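Local atomic coordinates of extracellular ligand-binding receptor (PDB entry 4Q6B), a protein that binds leucine outside the membrane and, as a member of the leucine-binding protein family, probably delivers it to an ABC transporter for uptake. Residues D55-A66 / H81-A90; A287-E298 / L318-H328. One frame throughout, in Å; residues are numbered along the deposited sequence. Where two conformers were deposited one is given.

Interaction 1: residues D55-A66 / H81-A90; sequences DEAELEKGLAIA and HRNSFISIPA. With LEU (leucine), chain B.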
loop_
_atom_site.group_PDB
_atom_site.type_symbol
_atom_site.label_atom_id
_atom_site.label_comp_id
_atom_site.label_asym_id
_atom_site.label_seq_id
_atom_site.Cartn_x
_atom_site.Cartn_y
_atom_site.Cartn_z
ATOM N N ASP A 55 -4.028 1.016 -16.606
ATOM C CA ASP A 55 -5.371 1.562 -16.347
ATOM C C ASP A 55 -5.443 3.081 -16.244
ATOM O O ASP A 55 -6.530 3.639 -16.054
ATOM C CB ASP A 55 -6.061 0.882 -15.147
ATOM C CG ASP A 55 -5.455 1.231 -13.817
ATOM O OD1 ASP A 55 -4.591 2.123 -13.722
ATOM O OD2 ASP A 55 -5.847 0.595 -12.804
ATOM N N GLU A 56 -4.291 3.739 -16.434
ATOM C CA GLU A 56 -4.162 5.189 -16.359
ATOM C C GLU A 56 -4.762 5.793 -15.112
ATOM O O GLU A 56 -5.093 6.998 -15.154
ATOM C CB GLU A 56 -4.790 5.883 -17.584
ATOM C CG GLU A 56 -4.132 5.503 -18.931
ATOM C CD GLU A 56 -4.918 5.959 -20.174
ATOM O OE1 GLU A 56 -5.717 6.923 -20.097
ATOM O OE2 GLU A 56 -4.717 5.351 -21.251
ATOM N N ALA A 57 -4.893 5.017 -14.032
ATOM C CA ALA A 57 -5.595 5.501 -12.826
ATOM C C ALA A 57 -6.993 6.065 -13.129
ATOM O O ALA A 57 -7.467 7.045 -12.496
ATOM C CB ALA A 57 -4.740 6.539 -12.083
ATOM N N GLU A 58 -7.674 5.443 -14.092
ATOM C CA GLU A 58 -9.047 5.837 -14.459
ATOM C C GLU A 58 -10.015 4.676 -14.260
ATOM O O GLU A 58 -9.719 3.549 -14.658
ATOM C CB GLU A 58 -9.107 6.304 -15.914
ATOM C CG GLU A 58 -8.300 7.602 -16.144
ATOM C CD GLU A 58 -8.236 8.031 -17.606
ATOM O OE1 GLU A 58 -8.821 7.327 -18.469
ATOM O OE2 GLU A 58 -7.606 9.079 -17.884
ATOM N N LEU A 59 -11.128 4.939 -13.575
ATOM C CA LEU A 59 -12.102 3.906 -13.248
ATOM C C LEU A 59 -12.616 3.217 -14.522
ATOM O O LEU A 59 -12.676 1.981 -14.572
ATOM C CB LEU A 59 -13.296 4.528 -12.471
ATOM C CG LEU A 59 -14.434 3.539 -12.167
ATOM C CD1 LEU A 59 -13.948 2.423 -11.332
ATOM C CD2 LEU A 59 -15.585 4.267 -11.489
ATOM N N GLU A 60 -12.938 3.983 -15.548
ATOM C CA GLU A 60 -13.573 3.377 -16.755
ATOM C C GLU A 60 -12.577 2.431 -17.424
ATOM O O GLU A 60 -12.935 1.301 -17.800
ATOM C CB GLU A 60 -14.090 4.401 -17.762
ATOM C CG GLU A 60 -15.235 5.220 -17.218
ATOM C CD GLU A 60 -15.701 6.323 -18.148
ATOM O OE1 GLU A 60 -16.603 7.092 -17.732
ATOM O OE2 GLU A 60 -15.187 6.421 -19.292
ATOM N N LYS A 61 -11.333 2.891 -17.594
ATOM C CA LYS A 61 -10.316 2.013 -18.170
ATOM C C LYS A 61 -10.040 0.794 -17.279
ATOM O O LYS A 61 -9.839 -0.337 -17.773
ATOM C CB LYS A 61 -8.996 2.769 -18.407
ATOM C CG LYS A 61 -7.981 1.900 -19.152
ATOM C CD LYS A 61 -7.053 2.671 -20.066
ATOM C CE LYS A 61 -6.343 1.716 -21.029
ATOM N NZ LYS A 61 -5.005 2.306 -21.415
ATOM N N GLY A 62 -9.978 1.007 -15.968
ATOM C CA GLY A 62 -9.818 -0.093 -15.022
ATOM C C GLY A 62 -10.860 -1.207 -15.089
ATOM O O GLY A 62 -10.514 -2.398 -15.046
ATOM N N LEU A 63 -12.125 -0.829 -15.168
ATOM C CA LEU A 63 -13.211 -1.816 -15.304
ATOM C C LEU A 63 -13.117 -2.566 -16.639
ATOM O O LEU A 63 -13.407 -3.760 -16.711
ATOM C CB LEU A 63 -14.591 -1.154 -15.167
ATOM C CG LEU A 63 -14.783 -0.490 -13.778
ATOM C CD1 LEU A 63 -16.136 0.144 -13.677
ATOM C CD2 LEU A 63 -14.628 -1.512 -12.622
ATOM N N ALA A 64 -12.744 -1.868 -17.709
ATOM C CA ALA A 64 -12.588 -2.509 -19.029
ATOM C C ALA A 64 -11.458 -3.537 -19.017
ATOM O O ALA A 64 -11.584 -4.628 -19.603
ATOM C CB ALA A 64 -12.331 -1.451 -20.091
ATOM N N ILE A 65 -10.348 -3.186 -18.376
ATOM C CA ILE A 65 -9.213 -4.088 -18.220
ATOM C C ILE A 65 -9.635 -5.294 -17.398
ATOM O O ILE A 65 -9.295 -6.470 -17.749
ATOM C CB ILE A 65 -8.026 -3.331 -17.565
ATOM C CG1 ILE A 65 -7.399 -2.381 -18.610
ATOM C CG2 ILE A 65 -6.960 -4.282 -16.968
ATOM C CD1 ILE A 65 -6.381 -1.374 -18.044
ATOM N N ALA A 66 -10.408 -5.044 -16.331
ATOM C CA ALA A 66 -10.781 -6.158 -15.432
ATOM C C ALA A 66 -11.606 -7.191 -16.210
ATOM O O ALA A 66 -11.346 -8.418 -16.112
ATOM C CB ALA A 66 -11.586 -5.630 -14.176
ATOM N N HIS A 81 -5.553 -3.545 -8.467
ATOM C CA HIS A 81 -5.082 -2.339 -9.167
ATOM C C HIS A 81 -4.356 -1.475 -8.108
ATOM O O HIS A 81 -4.127 -1.936 -6.970
ATOM C CB HIS A 81 -6.271 -1.580 -9.789
ATOM C CG HIS A 81 -6.974 -2.349 -10.876
ATOM N ND1 HIS A 81 -7.185 -1.815 -12.137
ATOM C CD2 HIS A 81 -7.491 -3.604 -10.912
ATOM C CE1 HIS A 81 -7.797 -2.703 -12.896
ATOM N NE2 HIS A 81 -7.999 -3.798 -12.178
ATOM N N ARG A 82 -3.990 -0.242 -8.446
ATOM C CA ARG A 82 -3.223 0.582 -7.487
ATOM C C ARG A 82 -4.188 1.348 -6.601
ATOM O O ARG A 82 -4.144 1.245 -5.355
ATOM C CB ARG A 82 -2.365 1.601 -8.231
ATOM C CG ARG A 82 -1.434 2.401 -7.304
ATOM C CD ARG A 82 -0.562 3.363 -8.145
ATOM N NE ARG A 82 0.407 4.151 -7.373
ATOM C CZ ARG A 82 0.202 5.396 -6.960
ATOM N NH1 ARG A 82 1.149 6.029 -6.273
ATOM N NH2 ARG A 82 -0.951 5.999 -7.230
ATOM N N ASN A 83 -5.113 2.061 -7.221
ATOM C CA ASN A 83 -5.967 2.969 -6.453
ATOM C C ASN A 83 -7.144 2.198 -5.891
ATOM O O ASN A 83 -7.781 1.429 -6.626
ATOM C CB ASN A 83 -6.544 4.082 -7.364
ATOM C CG ASN A 83 -5.452 4.918 -8.006
ATOM O OD1 ASN A 83 -4.903 4.520 -9.033
ATOM N ND2 ASN A 83 -5.099 6.049 -7.384
ATOM N N SER A 84 -7.462 2.402 -4.620
ATOM C CA SER A 84 -8.636 1.698 -4.073
ATOM C C SER A 84 -9.956 2.007 -4.782
ATOM O O SER A 84 -10.821 1.129 -4.890
ATOM C CB SER A 84 -8.782 1.987 -2.568
ATOM O OG SER A 84 -7.703 1.438 -1.835
ATOM N N PHE A 85 -10.149 3.229 -5.293
ATOM C CA PHE A 85 -11.428 3.507 -5.970
ATOM C C PHE A 85 -11.609 2.753 -7.283
ATOM O O PHE A 85 -12.732 2.685 -7.823
ATOM C CB PHE A 85 -11.650 5.002 -6.161
ATOM C CG PHE A 85 -10.886 5.581 -7.339
ATOM C CD1 PHE A 85 -11.504 5.715 -8.567
ATOM C CD2 PHE A 85 -9.571 5.998 -7.197
ATOM C CE1 PHE A 85 -10.833 6.253 -9.666
ATOM C CE2 PHE A 85 -8.877 6.536 -8.316
ATOM C CZ PHE A 85 -9.523 6.647 -9.533
ATOM N N ILE A 86 -10.516 2.199 -7.797
ATOM C CA ILE A 86 -10.562 1.275 -8.932
ATOM C C ILE A 86 -10.573 -0.171 -8.479
ATOM O O ILE A 86 -11.403 -0.953 -8.929
ATOM C CB ILE A 86 -9.386 1.581 -9.887
ATOM C CG1 ILE A 86 -9.438 3.063 -10.245
ATOM C CG2 ILE A 86 -9.399 0.631 -11.144
ATOM C CD1 ILE A 86 -8.415 3.437 -11.315
ATOM N N SER A 87 -9.710 -0.552 -7.536
ATOM C CA SER A 87 -9.688 -1.954 -7.105
ATOM C C SER A 87 -11.026 -2.421 -6.514
ATOM O O SER A 87 -11.446 -3.567 -6.741
ATOM C CB SER A 87 -8.576 -2.183 -6.064
ATOM O OG SER A 87 -7.299 -2.087 -6.652
ATOM N N ILE A 88 -11.678 -1.584 -5.718
ATOM C CA ILE A 88 -12.920 -2.027 -5.084
ATOM C C ILE A 88 -14.011 -2.430 -6.117
ATOM O O ILE A 88 -14.518 -3.559 -6.082
ATOM C CB ILE A 88 -13.411 -0.972 -4.061
ATOM C CG1 ILE A 88 -12.398 -0.896 -2.895
ATOM C CG2 ILE A 88 -14.832 -1.258 -3.591
ATOM C CD1 ILE A 88 -12.676 0.363 -2.035
ATOM N N PRO A 89 -14.331 -1.553 -7.071
ATOM C CA PRO A 89 -15.325 -2.065 -8.042
ATOM C C PRO A 89 -14.758 -3.119 -9.006
ATOM O O PRO A 89 -15.500 -4.058 -9.384
ATOM C CB PRO A 89 -15.764 -0.813 -8.812
ATOM C CG PRO A 89 -14.728 0.195 -8.554
ATOM C CD PRO A 89 -14.085 -0.102 -7.212
ATOM N N ALA A 90 -13.486 -2.993 -9.402
ATOM C CA ALA A 90 -12.921 -4.003 -10.314
ATOM C C ALA A 90 -12.924 -5.394 -9.658
ATOM O O ALA A 90 -13.163 -6.386 -10.324
ATOM C CB ALA A 90 -11.480 -3.652 -10.732
HETATM N N LEU B . -3.010 3.421 -1.041
HETATM C CA LEU B . -3.619 4.169 -2.147
HETATM C C LEU B . -5.035 3.685 -2.407
HETATM O O LEU B . -5.749 4.240 -3.234
HETATM C CB LEU B . -2.763 4.003 -3.403
HETATM C CG LEU B . -1.463 4.737 -3.057
HETATM C CD1 LEU B . -0.266 3.895 -3.385
HETATM C CD2 LEU B . -1.352 6.122 -3.680
HETATM O OXT LEU B . -5.478 2.741 -1.738
HETATM O O HOH W 1 -5.113 1.861 -10.382
HETATM O O HOH W 2 -3.676 -0.256 -11.122
#

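Interaction 2: residues A287-E298 / L318-H328; sequences AAGYDAVILLAE and LGPWEGVMGMH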
loop_
_atom_site.group_PDB
_atom_site.type_symbol
_atom_site.label_atom_id
_atom_site.label_comp_id
_atom_site.label_asym_id
_atom_site.label_seq_id
_atom_site.Cartn_x
_atom_site.Cartn_y
_atom_site.Cartn_z
ATOM N N ALA A 287 8.992 -3.669 -4.283
ATOM C CA ALA A 287 8.995 -4.785 -3.310
ATOM C C ALA A 287 7.644 -5.515 -3.207
ATOM O O ALA A 287 7.595 -6.749 -3.172
ATOM C CB ALA A 287 9.457 -4.270 -1.913
ATOM N N ALA A 288 6.556 -4.762 -3.155
ATOM C CA ALA A 288 5.201 -5.336 -3.130
ATOM C C ALA A 288 4.885 -6.100 -4.427
ATOM O O ALA A 288 4.301 -7.190 -4.394
ATOM C CB ALA A 288 4.181 -4.223 -2.871
ATOM N N GLY A 289 5.275 -5.532 -5.568
ATOM C CA GLY A 289 5.137 -6.241 -6.851
ATOM C C GLY A 289 5.931 -7.535 -6.894
ATOM O O GLY A 289 5.445 -8.578 -7.383
ATOM N N TYR A 290 7.177 -7.496 -6.416
ATOM C CA TYR A 290 8.028 -8.663 -6.385
ATOM C C TYR A 290 7.382 -9.747 -5.504
ATOM O O TYR A 290 7.224 -10.917 -5.938
ATOM C CB TYR A 290 9.446 -8.256 -5.908
ATOM C CG TYR A 290 10.445 -9.403 -5.899
ATOM C CD1 TYR A 290 10.537 -10.276 -4.814
ATOM C CD2 TYR A 290 11.299 -9.601 -6.970
ATOM C CE1 TYR A 290 11.485 -11.315 -4.795
ATOM C CE2 TYR A 290 12.218 -10.635 -6.987
ATOM C CZ TYR A 290 12.310 -11.502 -5.894
ATOM O OH TYR A 290 13.240 -12.523 -5.921
ATOM N N ASP A 291 6.979 -9.385 -4.288
ATOM C CA ASP A 291 6.379 -10.398 -3.423
ATOM C C ASP A 291 5.066 -10.929 -4.031
ATOM O O ASP A 291 4.764 -12.153 -3.857
ATOM C CB ASP A 291 6.100 -9.869 -2.004
ATOM C CG ASP A 291 7.312 -10.006 -1.074
ATOM O OD1 ASP A 291 8.374 -10.560 -1.462
ATOM O OD2 ASP A 291 7.194 -9.528 0.073
ATOM N N ALA A 292 4.342 -10.103 -4.779
ATOM C CA ALA A 292 3.063 -10.592 -5.302
ATOM C C ALA A 292 3.313 -11.676 -6.348
ATOM O O ALA A 292 2.592 -12.642 -6.422
ATOM C CB ALA A 292 2.261 -9.445 -5.949
ATOM N N VAL A 293 4.288 -11.453 -7.220
ATOM C CA VAL A 293 4.632 -12.423 -8.254
ATOM C C VAL A 293 5.152 -13.696 -7.600
ATOM O O VAL A 293 4.735 -14.800 -7.974
ATOM C CB VAL A 293 5.690 -11.868 -9.255
ATOM C CG1 VAL A 293 6.267 -13.005 -10.151
ATOM C CG2 VAL A 293 5.106 -10.770 -10.116
ATOM N N ILE A 294 6.005 -13.560 -6.585
ATOM C CA ILE A 294 6.598 -14.755 -5.997
ATOM C C ILE A 294 5.502 -15.566 -5.278
ATOM O O ILE A 294 5.473 -16.821 -5.363
ATOM C CB ILE A 294 7.748 -14.440 -5.028
ATOM C CG1 ILE A 294 8.923 -13.734 -5.735
ATOM C CG2 ILE A 294 8.281 -15.748 -4.397
ATOM C CD1 ILE A 294 9.506 -14.475 -6.890
ATOM N N LEU A 295 4.625 -14.852 -4.560
ATOM C CA LEU A 295 3.514 -15.459 -3.818
ATOM C C LEU A 295 2.597 -16.209 -4.791
ATOM O O LEU A 295 2.292 -17.389 -4.601
ATOM C CB LEU A 295 2.684 -14.372 -3.105
ATOM C CG LEU A 295 2.992 -13.812 -1.704
ATOM C CD1 LEU A 295 2.642 -12.315 -1.528
ATOM C CD2 LEU A 295 2.255 -14.646 -0.662
ATOM N N LEU A 296 2.195 -15.533 -5.862
ATOM C CA LEU A 296 1.263 -16.167 -6.818
ATOM C C LEU A 296 1.912 -17.376 -7.497
ATOM O O LEU A 296 1.271 -18.420 -7.754
ATOM C CB LEU A 296 0.781 -15.196 -7.881
ATOM C CG LEU A 296 -0.131 -14.110 -7.363
ATOM C CD1 LEU A 296 -0.320 -13.033 -8.454
ATOM C CD2 LEU A 296 -1.488 -14.705 -6.990
ATOM N N ALA A 297 3.199 -17.279 -7.784
ATOM C CA ALA A 297 3.847 -18.411 -8.455
ATOM C C ALA A 297 3.910 -19.610 -7.531
ATOM O O ALA A 297 3.694 -20.751 -7.968
ATOM C CB ALA A 297 5.261 -18.007 -8.985
ATOM N N GLU A 298 4.174 -19.360 -6.245
ATOM C CA GLU A 298 4.221 -20.462 -5.283
ATOM C C GLU A 298 2.837 -21.103 -5.204
ATOM O O GLU A 298 2.738 -22.329 -5.264
ATOM C CB GLU A 298 4.698 -19.952 -3.914
ATOM C CG GLU A 298 5.025 -21.031 -2.927
ATOM C CD GLU A 298 6.114 -20.596 -1.964
ATOM O OE1 GLU A 298 7.108 -19.967 -2.415
ATOM O OE2 GLU A 298 5.975 -20.867 -0.753
ATOM N N LEU A 318 -1.354 -21.212 2.010
ATOM C CA LEU A 318 0.080 -20.957 2.281
ATOM C C LEU A 318 0.326 -20.655 3.751
ATOM O O LEU A 318 1.396 -20.981 4.281
ATOM C CB LEU A 318 0.617 -19.830 1.410
ATOM C CG LEU A 318 0.658 -20.258 -0.048
ATOM C CD1 LEU A 318 1.067 -19.107 -0.931
ATOM C CD2 LEU A 318 1.540 -21.460 -0.266
ATOM N N GLY A 319 -0.648 -20.046 4.433
ATOM C CA GLY A 319 -0.460 -19.740 5.847
ATOM C C GLY A 319 0.592 -18.650 5.859
ATOM O O GLY A 319 0.723 -17.923 4.877
ATOM N N PRO A 320 1.373 -18.556 6.945
ATOM C CA PRO A 320 2.458 -17.560 6.954
ATOM C C PRO A 320 3.498 -17.851 5.882
ATOM O O PRO A 320 3.931 -18.988 5.706
ATOM C CB PRO A 320 3.063 -17.697 8.342
ATOM C CG PRO A 320 2.535 -18.909 8.898
ATOM C CD PRO A 320 1.298 -19.324 8.188
ATOM N N TRP A 321 3.855 -16.823 5.142
ATOM C CA TRP A 321 4.776 -16.967 4.021
ATOM C C TRP A 321 5.788 -15.809 3.998
ATOM O O TRP A 321 5.395 -14.636 3.991
ATOM C CB TRP A 321 3.960 -16.909 2.748
ATOM C CG TRP A 321 4.741 -17.087 1.500
ATOM C CD1 TRP A 321 5.068 -18.267 0.908
ATOM C CD2 TRP A 321 5.260 -16.050 0.659
ATOM N NE1 TRP A 321 5.775 -18.033 -0.242
ATOM C CE2 TRP A 321 5.913 -16.681 -0.418
ATOM C CE3 TRP A 321 5.272 -14.652 0.732
ATOM C CZ2 TRP A 321 6.545 -15.963 -1.434
ATOM C CZ3 TRP A 321 5.910 -13.935 -0.280
ATOM C CH2 TRP A 321 6.526 -14.598 -1.354
ATOM N N GLU A 322 7.081 -16.148 3.976
ATOM C CA GLU A 322 8.113 -15.116 4.069
ATOM C C GLU A 322 8.476 -14.532 2.734
ATOM O O GLU A 322 8.819 -15.272 1.792
ATOM C CB GLU A 322 9.359 -15.739 4.707
ATOM C CG GLU A 322 9.055 -16.427 6.004
ATOM C CD GLU A 322 8.911 -15.467 7.172
ATOM O OE1 GLU A 322 8.746 -15.951 8.318
ATOM O OE2 GLU A 322 8.996 -14.235 6.969
ATOM N N GLY A 323 8.452 -13.196 2.672
ATOM C CA GLY A 323 8.735 -12.447 1.455
ATOM C C GLY A 323 9.776 -11.373 1.750
ATOM O O GLY A 323 10.274 -11.281 2.865
ATOM N N VAL A 324 10.050 -10.522 0.760
ATOM C CA VAL A 324 11.030 -9.462 0.975
ATOM C C VAL A 324 10.491 -8.373 1.877
ATOM O O VAL A 324 11.252 -7.643 2.509
ATOM C CB VAL A 324 11.502 -8.851 -0.368
ATOM C CG1 VAL A 324 11.917 -9.974 -1.323
ATOM C CG2 VAL A 324 10.428 -7.941 -0.992
HETATM N N MSE A 325 9.164 -8.280 1.947
HETATM C CA MSE A 325 8.538 -7.249 2.799
HETATM C C MSE A 325 8.495 -7.686 4.270
HETATM O O MSE A 325 8.246 -6.861 5.156
HETATM C CB MSE A 325 7.124 -7.008 2.311
HETATM C CG MSE A 325 7.093 -6.295 0.992
HETATM SE SE MSE A 325 5.225 -6.135 0.417
HETATM C CE MSE A 325 4.462 -5.323 2.061
ATOM N N GLY A 326 8.684 -8.976 4.523
ATOM C CA GLY A 326 8.411 -9.544 5.845
ATOM C C GLY A 326 7.469 -10.761 5.746
ATOM O O GLY A 326 7.352 -11.408 4.687
HETATM N N MSE A 327 6.781 -11.072 6.837
HETATM C CA MSE A 327 5.917 -12.227 6.788
HETATM C C MSE A 327 4.515 -11.873 6.358
HETATM O O MSE A 327 3.883 -10.973 6.936
HETATM C CB MSE A 327 5.904 -12.989 8.107
HETATM C CG MSE A 327 5.072 -14.236 7.985
HETATM SE SE MSE A 327 3.282 -13.928 8.658
HETATM C CE MSE A 327 3.651 -14.583 10.439
ATOM N N HIS A 328 4.051 -12.580 5.329
ATOM C CA HIS A 328 2.715 -12.390 4.757
ATOM C C HIS A 328 1.782 -13.463 5.290
ATOM O O HIS A 328 2.203 -14.579 5.520
ATOM C CB HIS A 328 2.777 -12.532 3.229
ATOM C CG HIS A 328 3.477 -11.392 2.529
ATOM N ND1 HIS A 328 2.835 -10.217 2.171
ATOM C CD2 HIS A 328 4.756 -11.260 2.097
ATOM C CE1 HIS A 328 3.691 -9.415 1.555
ATOM N NE2 HIS A 328 4.863 -10.026 1.500
#

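Interaction 1: residues D55-A66 / H81-A90
I86 is the main bump of this contact, sinking into the hollow where the loop at A57 and E58 turns into helix 59-70. I86 CD1 lies 3.5 Å from A57 C, the carbonyl carbon. The CG2 branch, anti to the backbone N, passes over G62, whose CA lies 4.0 Å from it; without a side chain there, the two helices can close up. F85 lies beside this wedge, its CZ edge turned to the A57 carbonyl. The packing joins the two neighbouring helices, 59-70 and 84-97, that flank strand 75-79 along the chain in the parallel α/β lobe of a periplasmic binding protein; the short axes cross at -36° and come within 9.4 Å. Further along, L59 CD1 abuts the P89 ring, with 3.6 Å to CG. L63 CD2 then rides over the backbone of A90, and the methyls of A66 and A90 meet. Near the start of 55-66, D55 OD2 accepts from H81 ND1 (2.8 Å, N-H...O 161°) through its anti lone pair, carboxylate and imidazole being nearly coplanar. H81 NE2 is hydrogen-bonded to Y94 OH. At the helix start, S84 N donates to the leucine ligand O at 2.9 Å.

Interaction 2: residues A287-E298 / L318-H328
A small β-hairpin, strands 321-323 and 326-328, lies against helix 284-301, and D291 on the helix inserts its carboxylate into the hairpin's two-residue turn, V324-M325. The turn is defined by reciprocal backbone bonds between G323 and G326 and by helical backbone angles at V324 and M325. V324 N donates to D291 OD1 (2.8 Å, 164°), which accepts through its syn lone pair. M325 N reaches OD2 of the same D291 at 3.0 Å, again on the syn side but 22° out of the carboxylate plane. The third donor, H328 NE2, comes to D291 OD2 at 2.8 Å from the opposite face of that plane, its ring turned almost perpendicular to the carboxylate. G323, lacking a side chain, lets the carboxylate come close to the backbone: D291 OD1 lies 3.5 Å from G323 CA.

Apolar groups surround this polar core. V324 places CG2 beside the A287 methyl, while its CG1 meets Y290 CE1 at 3.7 Å. The selenium of M325, brought round by a bend at chi3, rests on A288. On the other side of D291, W321 has CG anti to its backbone N (chi1 -178°), which sends the indole toward the helix. There I294 CG2 touches its edge at CZ2, and L295, modelled in two conformers, lies over one face in the conformer described here. E298 OE2 is 2.9 Å from W321 NE1.

H328 ND1 is in turn hydrogen-bonded to D336, a second carboxylate, so the imidazole bridges two acidic groups and is probably protonated. Three N-H donors share the two oxygens of buried D291, which would stabilise its negative charge and fix both turn and histidine to the helix.

Interactions 1 and 2 belong to the same lobe but do not touch: their centres are 23 Å apart and their nearest atoms about 10 Å. Strand 75-79 relates them. It leads into 81-90 of interaction 1, while I79 is packed by A292 and V293 of the helix of interaction 2. Their relation to bound leucine differs. Interaction 1 supplies R82, N83 and S84 to the pocket, where T107, A105 and N231 add further hydrogen bonds to the ligand. Interaction 2 stands back from the site and lines none of it, the A288 side chain being about 9 Å from the leucine and resting on P104, next to A105.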